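Local coordinates for protein alanine glyoxylate transaminase (Thermococcus litoralis, PDB 2ZC0) that probably catalyses transfer of the amino group from alanine to glyoxylate, with pyridoxal 5'-phosphate as its cofactor, at residues V102-G106 with D276-P280; I119-V125 with F139-A144; Y217-E223 with I332-F336. All blocks are in the same frame, centred on the assembly; numbering follows the deposited sequence.

How the interactions relate
All three contacts belong to one aminotransferase chain. Interactions 1 and 2 both reach the large mixed sheet, through its outermost strand 101-104 and through strand 124-129; their centres lie about 23 Å apart, and both touch the second subunit. Along the chain, interaction 2 falls wholly between the two segments of interaction 1 and closes before interaction 3 opens. The segments of interactions 1 and 3 alternate, their centres about 25 Å apart, and bring distant parts of the chain to one cofactor pocket, through G106 and Y217. Interaction 2, about 30 Å from interaction 3 across the chain's centre, closes a local beta-alpha-beta unit of the sheet and carries a zinc ligand.

Interaction 1 of 3, residues V102-G106 with D276-P280; sequences VITIG and DFCAP. With PMP (4'-deoxy-4'-aminopyridoxal-5'-phosphate), chain F.
At the outermost strand, within this chain, of the large mixed sheet of a fold type I pyridoxal-phosphate aminotransferase, I103 of strand 101-104 and I105 just after it meet A279 and P280 in the loop that leads from helix 262-272 to helix 281-292. No direct hydrogen bond joins the two segments; apolar contacts and two waters do the work. The CG2 methyl of I103 rests on CB of A279 at 3.5 Å, an approach suited to a residue as small as alanine. I105 reaches further. Its CG1 stands anti to its own carbonyl carbon (chi1 -61°), which carries CD1 over the loop, 3.6 Å from A279 CA. P280, just before helix 281-292, offers CD of its ring to the same I105 CD1 methyl at 3.8 Å. Nearer its backbone, I105 CG1 runs past the carboxylate of D276, 3.7 Å from OD2, the two side chains pointing in opposite directions. Cutting I105 back to an alanine here would probably open a gap beside A279 and P280 and take away part of the dimer packing, since this side chain also lies on I105 of the second subunit. D276 has a further polar task, a salt bridge from OD1 to K272. Just beyond, G106 belongs to the cofactor pocket and has a positive phi (76°) that favours glycine. Of the two waters, one donates to I103 O at 3.1 Å and accepts from A279 N at 3.0 Å. The other accepts from I105 N at 2.9 Å and donates to D276 OD2 at 2.7 Å.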
loop_
_atom_site.group_PDB
_atom_site.type_symbol
_atom_site.label_atom_id
_atom_site.label_comp_id
_atom_site.label_asym_id
_atom_site.label_seq_id
_atom_site.Cartn_x
_atom_site.Cartn_y
_atom_site.Cartn_z
ATOM N N VAL A 102 -12.815 12.212 20.734
ATOM C CA VAL A 102 -13.567 11.591 19.650
ATOM C C VAL A 102 -14.135 10.271 20.184
ATOM O O VAL A 102 -13.373 9.367 20.532
ATOM C CB VAL A 102 -12.660 11.283 18.419
ATOM C CG1 VAL A 102 -13.492 10.692 17.287
ATOM C CG2 VAL A 102 -11.950 12.550 17.964
ATOM N N ILE A 103 -15.467 10.198 20.257
ATOM C CA ILE A 103 -16.196 9.023 20.733
ATOM C C ILE A 103 -16.193 7.978 19.630
ATOM O O ILE A 103 -16.805 8.163 18.569
ATOM C CB ILE A 103 -17.680 9.331 21.064
ATOM C CG1 ILE A 103 -17.770 10.488 22.061
ATOM C CG2 ILE A 103 -18.363 8.091 21.641
ATOM C CD1 ILE A 103 -16.888 10.325 23.259
ATOM N N THR A 104 -15.523 6.869 19.919
ATOM C CA THR A 104 -15.357 5.772 18.991
ATOM C C THR A 104 -16.097 4.525 19.461
ATOM O O THR A 104 -16.669 4.499 20.558
ATOM C CB THR A 104 -13.858 5.442 18.855
ATOM O OG1 THR A 104 -13.324 5.146 20.149
ATOM C CG2 THR A 104 -13.105 6.627 18.284
ATOM N N ILE A 105 -16.086 3.496 18.617
ATOM C CA ILE A 105 -16.731 2.221 18.918
ATOM C C ILE A 105 -15.796 1.465 19.858
ATOM O O ILE A 105 -15.109 0.528 19.450
ATOM C CB ILE A 105 -16.943 1.387 17.616
ATOM C CG1 ILE A 105 -17.844 2.155 16.644
ATOM C CG2 ILE A 105 -17.573 0.044 17.942
ATOM C CD1 ILE A 105 -19.226 2.465 17.188
ATOM N N GLY A 106 -15.741 1.908 21.111
ATOM C CA GLY A 106 -14.874 1.272 22.096
ATOM C C GLY A 106 -13.404 1.624 21.926
ATOM O O GLY A 106 -13.042 2.388 21.036
ATOM N N ASP A 276 -17.650 4.274 10.620
ATOM C CA ASP A 276 -18.658 3.818 11.589
ATOM C C ASP A 276 -19.864 4.767 11.651
ATOM O O ASP A 276 -20.891 4.422 12.213
ATOM C CB ASP A 276 -18.082 3.642 13.015
ATOM C CG ASP A 276 -17.690 4.955 13.677
ATOM O OD1 ASP A 276 -18.361 5.975 13.459
ATOM O OD2 ASP A 276 -16.711 4.961 14.451
ATOM N N PHE A 277 -19.729 5.934 11.025
ATOM C CA PHE A 277 -20.742 6.997 11.013
ATOM C C PHE A 277 -20.732 7.665 12.384
ATOM O O PHE A 277 -20.466 8.858 12.500
ATOM C CB PHE A 277 -22.159 6.497 10.681
ATOM C CG PHE A 277 -22.986 7.524 9.943
ATOM C CD1 PHE A 277 -23.193 7.415 8.569
ATOM C CD2 PHE A 277 -23.479 8.652 10.601
ATOM C CE1 PHE A 277 -23.871 8.410 7.861
ATOM C CE2 PHE A 277 -24.160 9.657 9.899
ATOM C CZ PHE A 277 -24.355 9.535 8.527
ATOM N N CYS A 278 -21.022 6.892 13.422
ATOM C CA CYS A 278 -20.969 7.410 14.789
ATOM C C CYS A 278 -21.159 6.282 15.778
ATOM O O CYS A 278 -21.635 5.208 15.427
ATOM C CB CYS A 278 -22.040 8.485 15.038
ATOM S SG CYS A 278 -23.729 7.880 15.056
ATOM N N ALA A 279 -20.739 6.532 17.012
ATOM C CA ALA A 279 -20.898 5.574 18.104
ATOM C C ALA A 279 -22.415 5.516 18.334
ATOM O O ALA A 279 -23.133 6.461 17.994
ATOM C CB ALA A 279 -20.186 6.098 19.350
ATOM N N PRO A 280 -22.920 4.417 18.909
ATOM C CA PRO A 280 -24.349 4.212 19.190
ATOM C C PRO A 280 -24.957 5.349 20.019
ATOM O O PRO A 280 -24.447 5.679 21.087
ATOM C CB PRO A 280 -24.365 2.885 19.962
ATOM C CG PRO A 280 -23.112 2.202 19.516
ATOM C CD PRO A 280 -22.115 3.317 19.464
HETATM N N1 PMP F . -7.486 -2.048 25.158
HETATM C C2 PMP F . -7.202 -3.106 25.950
HETATM C C2A PMP F . -5.786 -3.174 26.529
HETATM C C3 PMP F . -8.176 -4.100 26.235
HETATM O O3 PMP F . -7.846 -5.174 27.050
HETATM C C4 PMP F . -9.492 -3.971 25.653
HETATM C C4A PMP F . -10.545 -5.052 25.968
HETATM N N4A PMP F . -11.006 -5.777 24.784
HETATM C C5 PMP F . -9.760 -2.746 24.755
HETATM C C6 PMP F . -8.712 -1.818 24.543
HETATM C C5A PMP F . -11.119 -2.488 24.078
HETATM O O4P PMP F . -11.876 -2.300 24.865
HETATM P P PMP F . -13.363 -1.938 24.194
HETATM O O1P PMP F . -14.041 -0.182 24.421
HETATM O O2P PMP F . -14.591 -3.104 25.077
HETATM O O3P PMP F . -13.447 -2.279 22.413
HETATM O O HOH W 1 -19.573 9.240 17.735
HETATM O O HOH W 2 -14.861 3.779 16.039
#

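Interaction 2 of 3, residues I119-V125 with F139-A144; sequences IDPGDVV and FEQLGA. With ZN (zinc ion), chain E.
Apolar contact joins I119 and V125 to F139 and A144. The CD1 methyl of I119 sits over one face of the F139 ring in a CH-pi contact, 4.1 Å from its centroid and 24° off the normal. V125 spreads its two branches: CG1, between the backbone N and the carbonyl carbon (chi1 42°), meets A144 CB at 3.7 Å, while CG2 approaches F139 CD2 at 4.0 Å. I119 CG2 also touches A144 CB, at 3.8 Å. In the beta-alpha-beta unit here, V125 is in the first strand, F139 near the end of helix 133-140, and A144 leads into strand 145-152; I119 comes from the lead-in after helix 106-118. The helix ends in a Schellman motif with G143 as C-prime residue, A144 N bonding F139 O and G143 N bonding E140 O; a side chain at G143 would clash with P121. One hydrogen bond crosses the contact: G122 N to G143 O, 2.9 Å, from above the carbonyl plane. Within the first segment, D120 N donates almost straight to D123 OD2 at 2.9 Å, across a type II turn. E140 OE2 is one zinc ligand, at 2.0 Å, beside a water and an atom from elsewhere in the structure; OE1 forms a salt bridge with K15.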
loop_
_atom_site.group_PDB
_atom_site.type_symbol
_atom_site.label_atom_id
_atom_site.label_comp_id
_atom_site.label_asym_id
_atom_site.label_seq_id
_atom_site.Cartn_x
_atom_site.Cartn_y
_atom_site.Cartn_z
ATOM N N ILE A 119 -0.420 4.562 10.384
ATOM C CA ILE A 119 0.418 3.490 9.861
ATOM C C ILE A 119 0.441 3.315 8.337
ATOM O O ILE A 119 -0.604 3.203 7.704
ATOM C CB ILE A 119 -0.022 2.141 10.461
ATOM C CG1 ILE A 119 0.097 2.183 11.978
ATOM C CG2 ILE A 119 0.816 1.009 9.888
ATOM C CD1 ILE A 119 -0.593 1.036 12.633
ATOM N N ASP A 120 1.634 3.310 7.752
ATOM C CA ASP A 120 1.780 3.047 6.323
ATOM C C ASP A 120 2.303 1.600 6.317
ATOM O O ASP A 120 3.109 1.217 7.169
ATOM C CB ASP A 120 2.829 3.963 5.662
ATOM C CG ASP A 120 2.249 5.292 5.165
ATOM O OD1 ASP A 120 1.263 5.281 4.391
ATOM O OD2 ASP A 120 2.794 6.353 5.537
ATOM N N PRO A 121 1.840 0.772 5.373
ATOM C CA PRO A 121 2.326 -0.610 5.346
ATOM C C PRO A 121 3.872 -0.705 5.434
ATOM O O PRO A 121 4.584 -0.061 4.662
ATOM C CB PRO A 121 1.772 -1.128 4.025
ATOM C CG PRO A 121 0.435 -0.407 3.939
ATOM C CD PRO A 121 0.817 1.006 4.337
ATOM N N GLY A 122 4.383 -1.501 6.377
ATOM C CA GLY A 122 5.821 -1.640 6.528
ATOM C C GLY A 122 6.357 -0.909 7.751
ATOM O O GLY A 122 7.437 -1.217 8.262
ATOM N N ASP A 123 5.607 0.075 8.227
ATOM C CA ASP A 123 6.020 0.824 9.405
ATOM C C ASP A 123 6.210 -0.139 10.574
ATOM O O ASP A 123 5.467 -1.113 10.720
ATOM C CB ASP A 123 4.950 1.840 9.826
ATOM C CG ASP A 123 4.972 3.122 9.009
ATOM O OD1 ASP A 123 5.856 3.302 8.147
ATOM O OD2 ASP A 123 4.083 3.968 9.258
ATOM N N VAL A 124 7.211 0.135 11.403
ATOM C CA VAL A 124 7.453 -0.680 12.585
ATOM C C VAL A 124 6.766 0.049 13.721
ATOM O O VAL A 124 6.889 1.256 13.847
ATOM C CB VAL A 124 8.949 -0.782 12.935
ATOM C CG1 VAL A 124 9.114 -1.231 14.399
ATOM C CG2 VAL A 124 9.636 -1.759 11.999
ATOM N N VAL A 125 6.011 -0.672 14.529
ATOM C CA VAL A 125 5.381 -0.046 15.674
ATOM C C VAL A 125 5.869 -0.862 16.860
ATOM O O VAL A 125 5.816 -2.093 16.831
ATOM C CB VAL A 125 3.829 -0.072 15.597
ATOM C CG1 VAL A 125 3.347 -1.388 15.101
ATOM C CG2 VAL A 125 3.251 0.202 16.962
ATOM N N PHE A 139 -3.032 -3.762 14.167
ATOM C CA PHE A 139 -1.935 -3.062 13.498
ATOM C C PHE A 139 -1.254 -3.862 12.393
ATOM O O PHE A 139 -0.800 -3.286 11.392
ATOM C CB PHE A 139 -0.887 -2.595 14.514
ATOM C CG PHE A 139 -1.376 -1.504 15.434
ATOM C CD1 PHE A 139 -2.650 -0.960 15.282
ATOM C CD2 PHE A 139 -0.552 -1.007 16.441
ATOM C CE1 PHE A 139 -3.099 0.062 16.124
ATOM C CE2 PHE A 139 -0.989 0.012 17.287
ATOM C CZ PHE A 139 -2.266 0.552 17.125
ATOM N N GLU A 140 -1.177 -5.175 12.551
ATOM C CA GLU A 140 -0.547 -5.984 11.525
ATOM C C GLU A 140 -1.431 -6.158 10.303
ATOM O O GLU A 140 -0.910 -6.317 9.195
ATOM C CB GLU A 140 -0.158 -7.364 12.061
ATOM C CG GLU A 140 0.724 -7.324 13.288
ATOM C CD GLU A 140 1.204 -8.706 13.699
ATOM O OE1 GLU A 140 0.405 -9.669 13.605
ATOM O OE2 GLU A 140 2.377 -8.824 14.113
ATOM N N GLN A 141 -2.752 -6.149 10.475
ATOM C CA GLN A 141 -3.581 -6.277 9.282
ATOM C C GLN A 141 -3.611 -4.935 8.554
ATOM O O GLN A 141 -4.137 -4.829 7.456
ATOM C CB GLN A 141 -4.997 -6.799 9.588
ATOM C CG GLN A 141 -5.799 -6.042 10.585
ATOM C CD GLN A 141 -7.079 -6.778 10.948
ATOM O OE1 GLN A 141 -7.153 -8.002 10.845
ATOM N NE2 GLN A 141 -8.080 -6.041 11.380
ATOM N N LEU A 142 -3.029 -3.910 9.177
ATOM C CA LEU A 142 -2.919 -2.608 8.530
ATOM C C LEU A 142 -1.526 -2.575 7.910
ATOM O O LEU A 142 -1.097 -1.560 7.384
ATOM C CB LEU A 142 -3.109 -1.462 9.515
ATOM C CG LEU A 142 -4.590 -1.221 9.884
ATOM C CD1 LEU A 142 -4.711 -0.294 11.123
ATOM C CD2 LEU A 142 -5.302 -0.580 8.666
ATOM N N GLY A 143 -0.825 -3.707 7.959
ATOM C CA GLY A 143 0.511 -3.763 7.376
ATOM C C GLY A 143 1.698 -3.429 8.272
ATOM O O GLY A 143 2.833 -3.486 7.828
ATOM N N ALA A 144 1.451 -3.086 9.529
ATOM C CA ALA A 144 2.535 -2.746 10.448
ATOM C C ALA A 144 3.405 -3.940 10.833
ATOM O O ALA A 144 2.964 -5.088 10.779
ATOM C CB ALA A 144 1.959 -2.108 11.726
HETATM ZN ZN ZN E . 2.621 -10.537 15.205
HETATM O O HOH W 3 4.650 -10.133 16.510
#

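Interaction 3 of 3, residues Y217-E223 with I332-F336; sequences YNFMRYE and IAGMF. With PMP (4'-deoxy-4'-aminopyridoxal-5'-phosphate), chain F.
The carbonyl oxygen of I332 is gripped by two successive backbone donors: Y222 N at 2.6 Å, nearly in line with the C=O bond, and E223 N at 3.3 Å, in the carbonyl plane on a lone pair. These bonds join the loop after strand 210-214 to the loop before strand 336-340, next to the cofactor. G334 N donates to M220 O at 2.9 Å, and R221 and A333 face each other in a single beta bridge. The Y222 hydroxyl adds a weak bond to G334 O. At G334 the backbone angles (phi 98°) suit glycine, and Y217 CB packs over its CA. Y217 CG lies beside the backbone N, anti to the carbonyl carbon (chi1 -55°), which sends the ring towards M335 and the cofactor. M335 brings its flexible thioether to that ring's edge, a Met-aromatic contact with SD 3.5 Å from CE2. The methyl CE of M220 presses on CB of M335 at 3.4 Å. The edge of the F336 ring meets Y217 OH, CE1 lying 3.4 Å away. These contacts are consistent with a phenol held in place to share a 2.6 Å hydrogen bond between Y217 OH and PMP O3; K247 is a second partner of the hydroxyl. As in this aminotransferase family, the bond to O3 is likely to stabilise negative charge there.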
loop_
_atom_site.group_PDB
_atom_site.type_symbol
_atom_site.label_atom_id
_atom_site.label_comp_id
_atom_site.label_asym_id
_atom_site.label_seq_id
_atom_site.Cartn_x
_atom_site.Cartn_y
_atom_site.Cartn_z
ATOM N N TYR A 217 -7.867 0.187 31.549
ATOM C CA TYR A 217 -8.040 -0.194 32.948
ATOM C C TYR A 217 -7.679 0.868 33.978
ATOM O O TYR A 217 -7.473 0.549 35.152
ATOM C CB TYR A 217 -7.244 -1.481 33.218
ATOM C CG TYR A 217 -7.618 -2.591 32.260
ATOM C CD1 TYR A 217 -6.844 -2.852 31.122
ATOM C CD2 TYR A 217 -8.814 -3.296 32.420
ATOM C CE1 TYR A 217 -7.261 -3.778 30.160
ATOM C CE2 TYR A 217 -9.241 -4.219 31.470
ATOM C CZ TYR A 217 -8.462 -4.452 30.339
ATOM O OH TYR A 217 -8.920 -5.333 29.386
ATOM N N ASN A 218 -7.626 2.127 33.557
ATOM C CA ASN A 218 -7.270 3.214 34.464
ATOM C C ASN A 218 -8.257 3.391 35.587
ATOM O O ASN A 218 -7.937 3.990 36.611
ATOM C CB ASN A 218 -7.146 4.527 33.686
ATOM C CG ASN A 218 -5.884 4.580 32.882
ATOM O OD1 ASN A 218 -5.371 3.537 32.473
ATOM N ND2 ASN A 218 -5.369 5.776 32.645
ATOM N N PHE A 219 -9.459 2.867 35.393
ATOM C CA PHE A 219 -10.490 2.985 36.400
ATOM C C PHE A 219 -10.738 1.688 37.156
ATOM O O PHE A 219 -11.711 1.571 37.892
ATOM C CB PHE A 219 -11.769 3.519 35.754
ATOM C CG PHE A 219 -11.564 4.823 35.035
ATOM C CD1 PHE A 219 -11.511 4.867 33.644
ATOM C CD2 PHE A 219 -11.353 5.997 35.750
ATOM C CE1 PHE A 219 -11.246 6.062 32.977
ATOM C CE2 PHE A 219 -11.086 7.198 35.093
ATOM C CZ PHE A 219 -11.032 7.229 33.701
ATOM N N MET A 220 -9.861 0.708 36.969
ATOM C CA MET A 220 -9.978 -0.551 37.701
ATOM C C MET A 220 -8.701 -0.749 38.500
ATOM O O MET A 220 -8.168 -1.855 38.549
ATOM C CB MET A 220 -10.156 -1.752 36.770
ATOM C CG MET A 220 -11.395 -1.711 35.905
ATOM S SD MET A 220 -12.060 -3.365 35.676
ATOM C CE MET A 220 -10.656 -4.199 35.078
ATOM N N ARG A 221 -8.202 0.333 39.095
ATOM C CA ARG A 221 -6.992 0.279 39.912
ATOM C C ARG A 221 -7.398 -0.067 41.335
ATOM O O ARG A 221 -8.501 0.268 41.768
ATOM C CB ARG A 221 -6.260 1.623 39.913
ATOM C CG ARG A 221 -4.881 1.573 39.279
ATOM C CD ARG A 221 -3.995 2.691 39.797
ATOM N NE ARG A 221 -4.625 3.995 39.623
ATOM C CZ ARG A 221 -4.664 4.934 40.560
ATOM N NH1 ARG A 221 -5.264 6.091 40.311
ATOM N NH2 ARG A 221 -4.106 4.714 41.745
ATOM N N TYR A 222 -6.507 -0.724 42.069
ATOM C CA TYR A 222 -6.826 -1.113 43.433
ATOM C C TYR A 222 -5.856 -0.593 44.490
ATOM O O TYR A 222 -6.284 -0.118 45.542
ATOM C CB TYR A 222 -6.901 -2.647 43.529
ATOM C CG TYR A 222 -7.751 -3.292 42.450
ATOM C CD1 TYR A 222 -7.244 -4.324 41.657
ATOM C CD2 TYR A 222 -9.051 -2.857 42.205
ATOM C CE1 TYR A 222 -8.014 -4.904 40.640
ATOM C CE2 TYR A 222 -9.823 -3.429 41.196
ATOM C CZ TYR A 222 -9.298 -4.446 40.420
ATOM O OH TYR A 222 -10.070 -4.985 39.421
ATOM N N GLU A 223 -4.555 -0.660 44.207
ATOM C CA GLU A 223 -3.558 -0.245 45.195
ATOM C C GLU A 223 -2.500 0.787 44.802
ATOM O O GLU A 223 -1.684 1.180 45.640
ATOM C CB GLU A 223 -2.861 -1.492 45.727
ATOM C CG GLU A 223 -3.812 -2.653 45.906
ATOM C CD GLU A 223 -3.156 -3.841 46.537
ATOM O OE1 GLU A 223 -2.089 -4.261 46.037
ATOM O OE2 GLU A 223 -3.707 -4.360 47.532
ATOM N N ILE A 332 -2.135 -4.787 40.587
ATOM C CA ILE A 332 -2.626 -3.786 41.532
ATOM C C ILE A 332 -3.795 -3.120 40.817
ATOM O O ILE A 332 -4.494 -2.263 41.366
ATOM C CB ILE A 332 -1.551 -2.705 41.856
ATOM C CG1 ILE A 332 -1.195 -1.913 40.591
ATOM C CG2 ILE A 332 -0.316 -3.370 42.449
ATOM C CD1 ILE A 332 -0.123 -0.840 40.790
ATOM N N ALA A 333 -4.005 -3.540 39.575
ATOM C CA ALA A 333 -5.082 -2.997 38.764
ATOM C C ALA A 333 -5.412 -3.934 37.619
ATOM O O ALA A 333 -4.649 -4.856 37.306
ATOM C CB ALA A 333 -4.672 -1.636 38.222
ATOM N N GLY A 334 -6.554 -3.689 36.985
ATOM C CA GLY A 334 -6.946 -4.515 35.860
ATOM C C GLY A 334 -7.925 -5.611 36.204
ATOM O O GLY A 334 -8.710 -5.500 37.150
ATOM N N MET A 335 -7.866 -6.689 35.433
ATOM C CA MET A 335 -8.782 -7.809 35.626
ATOM C C MET A 335 -8.162 -9.140 35.220
ATOM O O MET A 335 -8.793 -10.191 35.329
ATOM C CB MET A 335 -10.059 -7.559 34.809
ATOM C CG MET A 335 -9.794 -7.141 33.372
ATOM S SD MET A 335 -11.294 -6.861 32.398
ATOM C CE MET A 335 -11.224 -8.233 31.459
ATOM N N PHE A 336 -6.927 -9.098 34.746
ATOM C CA PHE A 336 -6.270 -10.319 34.336
ATOM C C PHE A 336 -5.113 -10.642 35.259
ATOM O O PHE A 336 -4.622 -9.783 35.995
ATOM C CB PHE A 336 -5.732 -10.197 32.909
ATOM C CG PHE A 336 -6.795 -9.957 31.872
ATOM C CD1 PHE A 336 -6.911 -8.716 31.250
ATOM C CD2 PHE A 336 -7.671 -10.977 31.506
ATOM C CE1 PHE A 336 -7.876 -8.491 30.279
ATOM C CE2 PHE A 336 -8.641 -10.763 30.535
ATOM C CZ PHE A 336 -8.746 -9.518 29.916
HETATM N N1 PMP F . -7.486 -2.048 25.158
HETATM C C2 PMP F . -7.202 -3.106 25.950
HETATM C C2A PMP F . -5.786 -3.174 26.529
HETATM C C3 PMP F . -8.176 -4.100 26.235
HETATM O O3 PMP F . -7.846 -5.174 27.050
HETATM C C4 PMP F . -9.492 -3.971 25.653
HETATM C C4A PMP F . -10.545 -5.052 25.968
HETATM N N4A PMP F . -11.006 -5.777 24.784
HETATM C C5 PMP F . -9.760 -2.746 24.755
HETATM C C6 PMP F . -8.712 -1.818 24.543
HETATM C C5A PMP F . -11.119 -2.488 24.078
HETATM O O4P PMP F . -11.876 -2.300 24.865
HETATM P P PMP F . -13.363 -1.938 24.194
HETATM O O1P PMP F . -14.041 -0.182 24.421
HETATM O O2P PMP F . -14.591 -3.104 25.077
HETATM O O3P PMP F . -13.447 -2.279 22.413
#